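Local coordinates for protein carbohydrate deacetylase Agd3 (Neosartorya fumigata, PDB 6NWZ) that probably removes acetyl groups from the exopolysaccharide galactosaminogalactan, a step required for Aspergillus fumigatus biofilm formation, and binds zinc, at residues N26-A37 and I49-P57; H245-Q253 and W587-M597. One frame throughout, in Å; residues are numbered along the deposited sequence.

Contact 1: N26-A37 and I49-P57; sequences NILVIAKDSSAA and IPYTTLLVP
Ile30 and Leu54 run alongside each other on one face of two neighbouring parallel strands, 27-31 and 51-55; helix 34-47 joins the strands, making a beta-alpha-beta unit in the CBM87 region. The segment axes diverge by 23°. Six backbone hydrogen bonds zip the pair together, passing in turn from one strand to the other; Val29 uses both its N and its O toward strand 51-55, donating to Thr52 O (2.7 Å) and accepting from Leu54 N (2.7 Å). On the face bearing Leu28, Ile30, Thr52 and Leu54, packing is aliphatic at its centre. Leu54 CG swings anti to the backbone N (chi1 169°), which brings CD2 alongside Ile30 CG1 at 4.0 Å, while its CB is met at a slant by Leu28 CD1, 4.1 Å away. The branches of Ile30 divide the work: CG1 sits beside the backbone N (chi1 -61°) and faces Leu54, whereas CG2 reaches along the strand to Val56 CG2 at 3.6 Å. Ile77 and Val79 of strand 76-80, the neighbour beyond strand 27-31, also pack on Ile30. At the N-terminal end the Asn26 amide stands roughly perpendicular to the Thr52 side chain, its OD1 turned to the hydroxyl, although the modelled separation is too short to trust in detail. The face bearing Ile27, Val29, Tyr51, Thr53 and Leu55 looks toward the connecting helix, where Leu44 touches both Ile27 and Tyr51. Ile27 CG1 also slants across Ile49 CG2 at 3.7 Å. Where the chain turns into the helix, Leu55 CD2 lies 3.7 Å from Asp33 O, and the Asp33 carboxylate caps the helix through weak bonds from Ser35 N and Ala36 N. One turn on, Ala37 CB rests against Thr53 CG2 at 3.9 Å.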
loop_
_atom_site.group_PDB
_atom_site.type_symbol
_atom_site.label_atom_id
_atom_site.label_comp_id
_atom_site.label_asym_id
_atom_site.label_seq_id
_atom_site.Cartn_x
_atom_site.Cartn_y
_atom_site.Cartn_z
ATOM N N ASN A 26 23.886 3.143 -3.313
ATOM C CA ASN A 26 23.025 3.359 -4.466
ATOM C C ASN A 26 22.921 2.075 -5.284
ATOM O O ASN A 26 23.933 1.428 -5.564
ATOM C CB ASN A 26 23.574 4.497 -5.320
ATOM C CG ASN A 26 22.529 5.094 -6.227
ATOM O OD1 ASN A 26 22.471 4.784 -7.416
ATOM N ND2 ASN A 26 21.687 5.954 -5.668
ATOM N N ILE A 27 21.700 1.709 -5.663
ATOM C CA ILE A 27 21.458 0.483 -6.418
ATOM C C ILE A 27 21.428 0.810 -7.905
ATOM O O ILE A 27 20.656 1.668 -8.349
ATOM C CB ILE A 27 20.149 -0.189 -5.973
ATOM C CG1 ILE A 27 20.238 -0.592 -4.502
ATOM C CG2 ILE A 27 19.864 -1.409 -6.824
ATOM C CD1 ILE A 27 21.339 -1.589 -4.217
ATOM N N LEU A 28 22.271 0.129 -8.679
ATOM C CA LEU A 28 22.333 0.316 -10.124
ATOM C C LEU A 28 21.380 -0.662 -10.805
ATOM O O LEU A 28 21.541 -1.882 -10.686
ATOM C CB LEU A 28 23.759 0.119 -10.635
ATOM C CG LEU A 28 23.960 0.261 -12.143
ATOM C CD1 LEU A 28 23.503 1.636 -12.611
ATOM C CD2 LEU A 28 25.415 0.005 -12.517
ATOM N N VAL A 29 20.391 -0.126 -11.516
ATOM C CA VAL A 29 19.387 -0.923 -12.211
ATOM C C VAL A 29 19.657 -0.825 -13.704
ATOM O O VAL A 29 19.625 0.271 -14.275
ATOM C CB VAL A 29 17.959 -0.463 -11.878
ATOM C CG1 VAL A 29 16.958 -1.195 -12.745
ATOM C CG2 VAL A 29 17.662 -0.695 -10.405
ATOM N N ILE A 30 19.915 -1.970 -14.332
ATOM C CA ILE A 30 20.256 -2.056 -15.749
ATOM C C ILE A 30 19.135 -2.802 -16.458
ATOM O O ILE A 30 18.800 -3.932 -16.084
ATOM C CB ILE A 30 21.607 -2.756 -15.960
ATOM C CG1 ILE A 30 22.729 -1.967 -15.275
ATOM C CG2 ILE A 30 21.892 -2.929 -17.442
ATOM C CD1 ILE A 30 24.073 -2.650 -15.317
ATOM N N ALA A 31 18.560 -2.175 -17.482
ATOM C CA ALA A 31 17.448 -2.764 -18.214
ATOM C C ALA A 31 17.450 -2.222 -19.638
ATOM O O ALA A 31 18.216 -1.318 -19.978
ATOM C CB ALA A 31 16.110 -2.486 -17.517
ATOM N N LYS A 32 16.578 -2.790 -20.476
ATOM C CA LYS A 32 16.535 -2.386 -21.878
ATOM C C LYS A 32 15.694 -1.132 -22.082
ATOM O O LYS A 32 16.051 -0.265 -22.886
ATOM C CB LYS A 32 16.001 -3.529 -22.743
ATOM C CG LYS A 32 16.735 -4.842 -22.536
ATOM C CD LYS A 32 16.655 -5.751 -23.752
ATOM C CE LYS A 32 15.227 -5.976 -24.196
ATOM N NZ LYS A 32 15.180 -6.864 -25.387
ATOM N N ASP A 33 14.575 -1.021 -21.370
ATOM C CA ASP A 33 13.674 0.114 -21.496
ATOM C C ASP A 33 13.086 0.418 -20.125
ATOM O O ASP A 33 13.335 -0.294 -19.147
ATOM C CB ASP A 33 12.569 -0.162 -22.524
ATOM C CG ASP A 33 11.906 -1.514 -22.319
ATOM O OD1 ASP A 33 12.496 -2.539 -22.717
ATOM O OD2 ASP A 33 10.799 -1.552 -21.743
ATOM N N SER A 34 12.287 1.483 -20.062
ATOM C CA SER A 34 11.702 1.893 -18.791
ATOM C C SER A 34 10.723 0.855 -18.252
ATOM O O SER A 34 10.593 0.704 -17.030
ATOM C CB SER A 34 11.010 3.243 -18.949
ATOM O OG SER A 34 10.019 3.174 -19.957
ATOM N N SER A 35 10.026 0.135 -19.134
ATOM C CA SER A 35 9.122 -0.911 -18.664
ATOM C C SER A 35 9.890 -2.019 -17.954
ATOM O O SER A 35 9.486 -2.473 -16.877
ATOM C CB SER A 35 8.321 -1.482 -19.834
ATOM O OG SER A 35 7.878 -0.446 -20.694
ATOM N N ALA A 36 11.008 -2.456 -18.535
ATOM C CA ALA A 36 11.813 -3.493 -17.900
ATOM C C ALA A 36 12.344 -3.026 -16.551
ATOM O O ALA A 36 12.269 -3.755 -15.557
ATOM C CB ALA A 36 12.961 -3.907 -18.819
ATOM N N ALA A 37 12.874 -1.800 -16.496
ATOM C CA ALA A 37 13.449 -1.291 -15.255
ATOM C C ALA A 37 12.393 -1.092 -14.177
ATOM O O ALA A 37 12.712 -1.139 -12.984
ATOM C CB ALA A 37 14.188 0.022 -15.514
ATOM N N ILE A 49 14.691 3.018 -1.233
ATOM C CA ILE A 49 16.110 2.746 -1.453
ATOM C C ILE A 49 16.603 3.547 -2.650
ATOM O O ILE A 49 16.052 3.410 -3.752
ATOM C CB ILE A 49 16.353 1.243 -1.657
ATOM C CG1 ILE A 49 16.131 0.496 -0.338
ATOM C CG2 ILE A 49 17.746 0.997 -2.220
ATOM C CD1 ILE A 49 16.090 -1.001 -0.475
ATOM N N PRO A 50 17.618 4.394 -2.483
ATOM C CA PRO A 50 18.136 5.159 -3.624
ATOM C C PRO A 50 18.695 4.243 -4.703
ATOM O O PRO A 50 19.384 3.261 -4.418
ATOM C CB PRO A 50 19.231 6.029 -2.998
ATOM C CG PRO A 50 18.868 6.120 -1.557
ATOM C CD PRO A 50 18.226 4.809 -1.210
ATOM N N TYR A 51 18.390 4.578 -5.956
ATOM C CA TYR A 51 18.795 3.756 -7.087
ATOM C C TYR A 51 19.090 4.642 -8.288
ATOM O O TYR A 51 18.632 5.785 -8.371
ATOM C CB TYR A 51 17.719 2.725 -7.449
ATOM C CG TYR A 51 16.401 3.341 -7.866
ATOM C CD1 TYR A 51 16.148 3.666 -9.195
ATOM C CD2 TYR A 51 15.408 3.600 -6.931
ATOM C CE1 TYR A 51 14.946 4.232 -9.576
ATOM C CE2 TYR A 51 14.202 4.163 -7.304
ATOM C CZ TYR A 51 13.977 4.477 -8.627
ATOM O OH TYR A 51 12.778 5.039 -8.998
ATOM N N THR A 52 19.855 4.089 -9.228
ATOM C CA THR A 52 20.159 4.741 -10.497
ATOM C C THR A 52 19.780 3.794 -11.625
ATOM O O THR A 52 20.099 2.602 -11.571
ATOM C CB THR A 52 21.644 5.114 -10.594
ATOM O OG1 THR A 52 21.997 5.968 -9.499
ATOM C CG2 THR A 52 21.930 5.837 -11.894
ATOM N N THR A 53 19.098 4.317 -12.641
ATOM C CA THR A 53 18.627 3.507 -13.757
ATOM C C THR A 53 19.516 3.729 -14.975
ATOM O O THR A 53 19.723 4.871 -15.400
ATOM C CB THR A 53 17.173 3.834 -14.103
ATOM O OG1 THR A 53 16.339 3.592 -12.962
ATOM C CG2 THR A 53 16.698 2.963 -15.246
ATOM N N LEU A 54 20.036 2.635 -15.531
ATOM C CA LEU A 54 20.847 2.656 -16.746
ATOM C C LEU A 54 20.114 1.865 -17.822
ATOM O O LEU A 54 19.949 0.647 -17.698
ATOM C CB LEU A 54 22.236 2.072 -16.492
ATOM C CG LEU A 54 23.090 1.791 -17.732
ATOM C CD1 LEU A 54 23.462 3.081 -18.439
ATOM C CD2 LEU A 54 24.334 1.011 -17.357
ATOM N N LEU A 55 19.675 2.550 -18.872
ATOM C CA LEU A 55 18.963 1.909 -19.968
ATOM C C LEU A 55 19.946 1.585 -21.084
ATOM O O LEU A 55 20.711 2.453 -21.518
ATOM C CB LEU A 55 17.830 2.798 -20.483
ATOM C CG LEU A 55 16.714 3.086 -19.473
ATOM C CD1 LEU A 55 15.503 3.669 -20.170
ATOM C CD2 LEU A 55 16.326 1.836 -18.700
ATOM N N VAL A 56 19.928 0.337 -21.539
ATOM C CA VAL A 56 20.873 -0.157 -22.532
ATOM C C VAL A 56 20.100 -0.428 -23.821
ATOM O O VAL A 56 19.373 -1.429 -23.905
ATOM C CB VAL A 56 21.599 -1.418 -22.045
ATOM C CG1 VAL A 56 22.720 -1.780 -23.006
ATOM C CG2 VAL A 56 22.134 -1.215 -20.636
ATOM N N PRO A 57 20.222 0.414 -24.840
ATOM C CA PRO A 57 19.590 0.120 -26.127
ATOM C C PRO A 57 20.364 -0.956 -26.877
ATOM O O PRO A 57 21.488 -1.314 -26.527
ATOM C CB PRO A 57 19.652 1.461 -26.857
ATOM C CG PRO A 57 20.884 2.094 -26.317
ATOM C CD PRO A 57 20.960 1.688 -24.868
#

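Contact 2: H245-Q253 and W587-M597; sequences HRRVNLNTQ and WPLVTITHQEM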
loop_
_atom_site.group_PDB
_atom_site.type_symbol
_atom_site.label_atom_id
_atom_site.label_comp_id
_atom_site.label_asym_id
_atom_site.label_seq_id
_atom_site.Cartn_x
_atom_site.Cartn_y
_atom_site.Cartn_z
ATOM N N HIS A 245 12.666 1.841 4.454
ATOM C CA HIS A 245 11.652 1.554 5.461
ATOM C C HIS A 245 10.570 0.632 4.904
ATOM O O HIS A 245 9.927 0.960 3.899
ATOM C CB HIS A 245 11.047 2.871 5.955
ATOM C CG HIS A 245 9.939 2.706 6.945
ATOM N ND1 HIS A 245 10.068 1.949 8.092
ATOM C CD2 HIS A 245 8.686 3.218 6.969
ATOM C CE1 HIS A 245 8.936 1.993 8.773
ATOM N NE2 HIS A 245 8.083 2.756 8.114
ATOM N N ARG A 246 10.359 -0.518 5.549
ATOM C CA ARG A 246 9.373 -1.512 5.122
ATOM C C ARG A 246 8.225 -1.560 6.125
ATOM O O ARG A 246 8.357 -2.154 7.200
ATOM C CB ARG A 246 10.005 -2.896 4.985
ATOM C CG ARG A 246 9.011 -3.969 4.566
ATOM C CD ARG A 246 9.575 -5.365 4.767
ATOM N NE ARG A 246 9.500 -5.791 6.162
ATOM C CZ ARG A 246 10.211 -6.788 6.683
ATOM N NH1 ARG A 246 11.065 -7.466 5.927
ATOM N NH2 ARG A 246 10.073 -7.105 7.963
ATOM N N ARG A 247 7.089 -0.969 5.758
ATOM C CA ARG A 247 5.898 -0.978 6.598
ATOM C C ARG A 247 4.675 -1.251 5.733
ATOM O O ARG A 247 4.581 -0.750 4.610
ATOM C CB ARG A 247 5.751 0.357 7.346
ATOM C CG ARG A 247 4.391 0.596 7.996
ATOM C CD ARG A 247 4.143 -0.326 9.179
ATOM N NE ARG A 247 5.066 -0.063 10.277
ATOM C CZ ARG A 247 6.035 -0.891 10.653
ATOM N NH1 ARG A 247 6.205 -2.049 10.027
ATOM N NH2 ARG A 247 6.829 -0.564 11.663
ATOM N N VAL A 248 3.748 -2.057 6.248
ATOM C CA VAL A 248 2.478 -2.329 5.581
ATOM C C VAL A 248 1.354 -1.809 6.466
ATOM O O VAL A 248 1.191 -2.267 7.604
ATOM C CB VAL A 248 2.287 -3.823 5.283
ATOM C CG1 VAL A 248 0.890 -4.076 4.726
ATOM C CG2 VAL A 248 3.331 -4.298 4.299
ATOM N N ASN A 249 0.587 -0.852 5.951
ATOM C CA ASN A 249 -0.557 -0.308 6.668
ATOM C C ASN A 249 -1.840 -0.925 6.131
ATOM O O ASN A 249 -2.004 -1.087 4.918
ATOM C CB ASN A 249 -0.628 1.218 6.543
ATOM C CG ASN A 249 0.435 1.931 7.361
ATOM O OD1 ASN A 249 1.171 2.771 6.841
ATOM N ND2 ASN A 249 0.511 1.608 8.649
ATOM N N LEU A 250 -2.750 -1.265 7.038
ATOM C CA LEU A 250 -4.060 -1.797 6.673
ATOM C C LEU A 250 -5.124 -0.871 7.261
ATOM O O LEU A 250 -5.580 -1.067 8.391
ATOM C CB LEU A 250 -4.228 -3.227 7.155
ATOM C CG LEU A 250 -5.546 -3.888 6.758
ATOM C CD1 LEU A 250 -5.692 -3.921 5.240
ATOM C CD2 LEU A 250 -5.644 -5.283 7.361
ATOM N N ASN A 251 -5.519 0.136 6.487
ATOM C CA ASN A 251 -6.536 1.099 6.887
ATOM C C ASN A 251 -7.818 0.810 6.118
ATOM O O ASN A 251 -7.829 0.868 4.884
ATOM C CB ASN A 251 -6.068 2.529 6.625
ATOM C CG ASN A 251 -4.772 2.855 7.335
ATOM O OD1 ASN A 251 -4.355 2.142 8.248
ATOM N ND2 ASN A 251 -4.130 3.943 6.925
ATOM N N THR A 252 -8.893 0.505 6.845
ATOM C CA THR A 252 -10.182 0.165 6.247
ATOM C C THR A 252 -11.222 1.167 6.731
ATOM O O THR A 252 -11.635 1.128 7.897
ATOM C CB THR A 252 -10.587 -1.267 6.598
ATOM O OG1 THR A 252 -10.746 -1.392 8.015
ATOM C CG2 THR A 252 -9.516 -2.240 6.141
ATOM N N GLN A 253 -11.653 2.056 5.839
ATOM C CA GLN A 253 -12.557 3.144 6.188
ATOM C C GLN A 253 -13.995 2.786 5.843
ATOM O O GLN A 253 -14.268 2.236 4.772
ATOM C CB GLN A 253 -12.158 4.427 5.465
ATOM C CG GLN A 253 -10.856 5.008 5.954
ATOM C CD GLN A 253 -10.499 6.280 5.231
ATOM O OE1 GLN A 253 -10.802 6.440 4.049
ATOM N NE2 GLN A 253 -9.863 7.201 5.939
ATOM N N TRP A 587 5.420 -10.100 8.559
ATOM C CA TRP A 587 5.456 -8.687 8.885
ATOM C C TRP A 587 4.240 -8.293 9.720
ATOM O O TRP A 587 3.191 -8.941 9.662
ATOM C CB TRP A 587 5.488 -7.844 7.614
ATOM C CG TRP A 587 6.522 -8.252 6.611
ATOM C CD1 TRP A 587 7.647 -8.994 6.836
ATOM C CD2 TRP A 587 6.519 -7.939 5.216
ATOM N NE1 TRP A 587 8.343 -9.160 5.663
ATOM C CE2 TRP A 587 7.670 -8.521 4.653
ATOM C CE3 TRP A 587 5.651 -7.222 4.387
ATOM C CZ2 TRP A 587 7.975 -8.408 3.301
ATOM C CZ3 TRP A 587 5.956 -7.112 3.046
ATOM C CH2 TRP A 587 7.108 -7.701 2.516
ATOM N N PRO A 588 4.357 -7.227 10.504
ATOM C CA PRO A 588 3.183 -6.691 11.195
ATOM C C PRO A 588 2.238 -5.998 10.225
ATOM O O PRO A 588 2.621 -5.555 9.139
ATOM C CB PRO A 588 3.779 -5.689 12.193
ATOM C CG PRO A 588 5.230 -6.054 12.297
ATOM C CD PRO A 588 5.602 -6.586 10.949
ATOM N N LEU A 589 0.974 -5.925 10.632
ATOM C CA LEU A 589 -0.020 -5.071 9.996
ATOM C C LEU A 589 -0.379 -3.978 10.991
ATOM O O LEU A 589 -0.864 -4.271 12.089
ATOM C CB LEU A 589 -1.266 -5.857 9.589
ATOM C CG LEU A 589 -1.136 -6.851 8.435
ATOM C CD1 LEU A 589 -2.369 -7.735 8.348
ATOM C CD2 LEU A 589 -0.922 -6.119 7.126
ATOM N N VAL A 590 -0.130 -2.727 10.618
ATOM C CA VAL A 590 -0.331 -1.598 11.517
ATOM C C VAL A 590 -1.378 -0.675 10.913
ATOM O O VAL A 590 -1.204 -0.180 9.793
ATOM C CB VAL A 590 0.977 -0.842 11.782
ATOM C CG1 VAL A 590 0.716 0.303 12.718
ATOM C CG2 VAL A 590 2.011 -1.786 12.369
ATOM N N THR A 591 -2.466 -0.454 11.649
ATOM C CA THR A 591 -3.482 0.517 11.268
ATOM C C THR A 591 -3.152 1.857 11.913
ATOM O O THR A 591 -2.816 1.914 13.101
ATOM C CB THR A 591 -4.880 0.055 11.698
ATOM O OG1 THR A 591 -5.218 -1.167 11.035
ATOM C CG2 THR A 591 -5.925 1.105 11.356
ATOM N N ILE A 592 -3.225 2.929 11.122
ATOM C CA ILE A 592 -3.046 4.284 11.622
ATOM C C ILE A 592 -4.245 5.115 11.190
ATOM O O ILE A 592 -4.935 4.795 10.221
ATOM C CB ILE A 592 -1.729 4.925 11.134
ATOM C CG1 ILE A 592 -1.681 4.971 9.607
ATOM C CG2 ILE A 592 -0.546 4.146 11.652
ATOM C CD1 ILE A 592 -0.363 5.475 9.063
ATOM N N THR A 593 -4.492 6.194 11.932
ATOM C CA THR A 593 -5.629 7.048 11.633
ATOM C C THR A 593 -5.417 7.778 10.311
ATOM O O THR A 593 -4.299 7.884 9.798
ATOM C CB THR A 593 -5.865 8.069 12.747
ATOM O OG1 THR A 593 -4.852 9.080 12.699
ATOM C CG2 THR A 593 -5.847 7.390 14.105
ATOM N N HIS A 594 -6.522 8.278 9.757
ATOM C CA HIS A 594 -6.447 9.053 8.525
ATOM C C HIS A 594 -5.475 10.213 8.675
ATOM O O HIS A 594 -4.689 10.501 7.766
ATOM C CB HIS A 594 -7.844 9.549 8.145
ATOM C CG HIS A 594 -7.872 10.453 6.951
ATOM N ND1 HIS A 594 -8.383 10.059 5.734
ATOM C CD2 HIS A 594 -7.479 11.740 6.797
ATOM C CE1 HIS A 594 -8.290 11.060 4.876
ATOM N NE2 HIS A 594 -7.745 12.091 5.497
ATOM N N GLN A 595 -5.502 10.875 9.837
ATOM C CA GLN A 595 -4.584 11.978 10.101
ATOM C C GLN A 595 -3.133 11.508 10.094
ATOM O O GLN A 595 -2.267 12.155 9.493
ATOM C CB GLN A 595 -4.941 12.628 11.437
ATOM C CG GLN A 595 -4.094 13.830 11.804
ATOM C CD GLN A 595 -4.759 14.717 12.842
ATOM O OE1 GLN A 595 -5.963 14.618 13.081
ATOM N NE2 GLN A 595 -3.978 15.588 13.466
ATOM N N GLU A 596 -2.849 10.382 10.758
ATOM C CA GLU A 596 -1.495 9.835 10.742
ATOM C C GLU A 596 -1.100 9.391 9.341
ATOM O O GLU A 596 0.046 9.582 8.918
ATOM C CB GLU A 596 -1.384 8.658 11.714
ATOM C CG GLU A 596 -1.445 9.031 13.187
ATOM C CD GLU A 596 -1.474 7.815 14.098
ATOM O OE1 GLU A 596 -2.537 7.161 14.197
ATOM O OE2 GLU A 596 -0.427 7.512 14.710
ATOM N N MET A 597 -2.035 8.781 8.611
ATOM C CA MET A 597 -1.729 8.305 7.269
ATOM C C MET A 597 -1.384 9.461 6.344
ATOM O O MET A 597 -0.443 9.367 5.545
ATOM C CB MET A 597 -2.907 7.500 6.726
ATOM C CG MET A 597 -2.862 7.253 5.235
ATOM S SD MET A 597 -3.796 8.475 4.298
ATOM C CE MET A 597 -4.477 7.417 3.016
HETATM O O HOH W 1 4.771 -3.525 8.401
#
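The Arg246 guanidinium lies flat on the Trp587 indole, planes 17° apart, in a cation-pi stack with CZ 3.5 Å from the centroid of the five-membered ring. The bend at chi3 (79°) turns NE and the guanidinium over that ring, while CD lies over the six-membered ring in a CH-pi contact. Asp661 forms a salt bridge with Arg246, and Trp587 NE1 donates to Ala156 O. Apolar packing follows: Val248 CG2 meets the indole edge at CE3 (3.7 Å), and CG1 lies beside Leu589 CD2 (3.6 Å). Side-chain polar links are firmer than the weak backbone bonds Val590 N to Val248 O and Leu250 N to Val590 O. Asn249 ND2 reaches Val590 O (2.7 Å) from above the carbonyl plane; Thr591 OG1 donates to Leu250 O (2.7 Å), and Asn251 OD1 takes the Ile592 N-H. A water bridges Val248 N, Pro588 O and NH1 of Arg247, itself salt-bridged to Glu656. The Gln253 amide, nearly coplanar with the His594 ring, gives NE2 to ND1 at 3.2 Å, while OE1 bonds Arg491. A Thr593–Glu596 capping box opens helix 594-607 beside strand 252-257, whose Asp256 binds zinc with His388 and His392, an Asp-His-His site consistent with polysaccharide deacetylases.

Contact 1 closes early in the chain, before contact 2 opens, and the two share no helix or strand. Their centres are about 30 Å apart, yet their nearest atoms come within about 6 Å without touching. Contact 1 joins near neighbours in sequence within the CBM87 region, whereas contact 2 ties the run leading into strand 252-257, and its first residues, to residues more than 300 positions later. The regions meet at the start of segment 245-253 and just before it: His245 is backbone-bonded to Tyr47, at the end of the helix of contact 1, and Ile49 packs on Tyr242. The chain leading into the deacetylase region thus packs against the beta-alpha-beta unit of the probable carbohydrate-binding module.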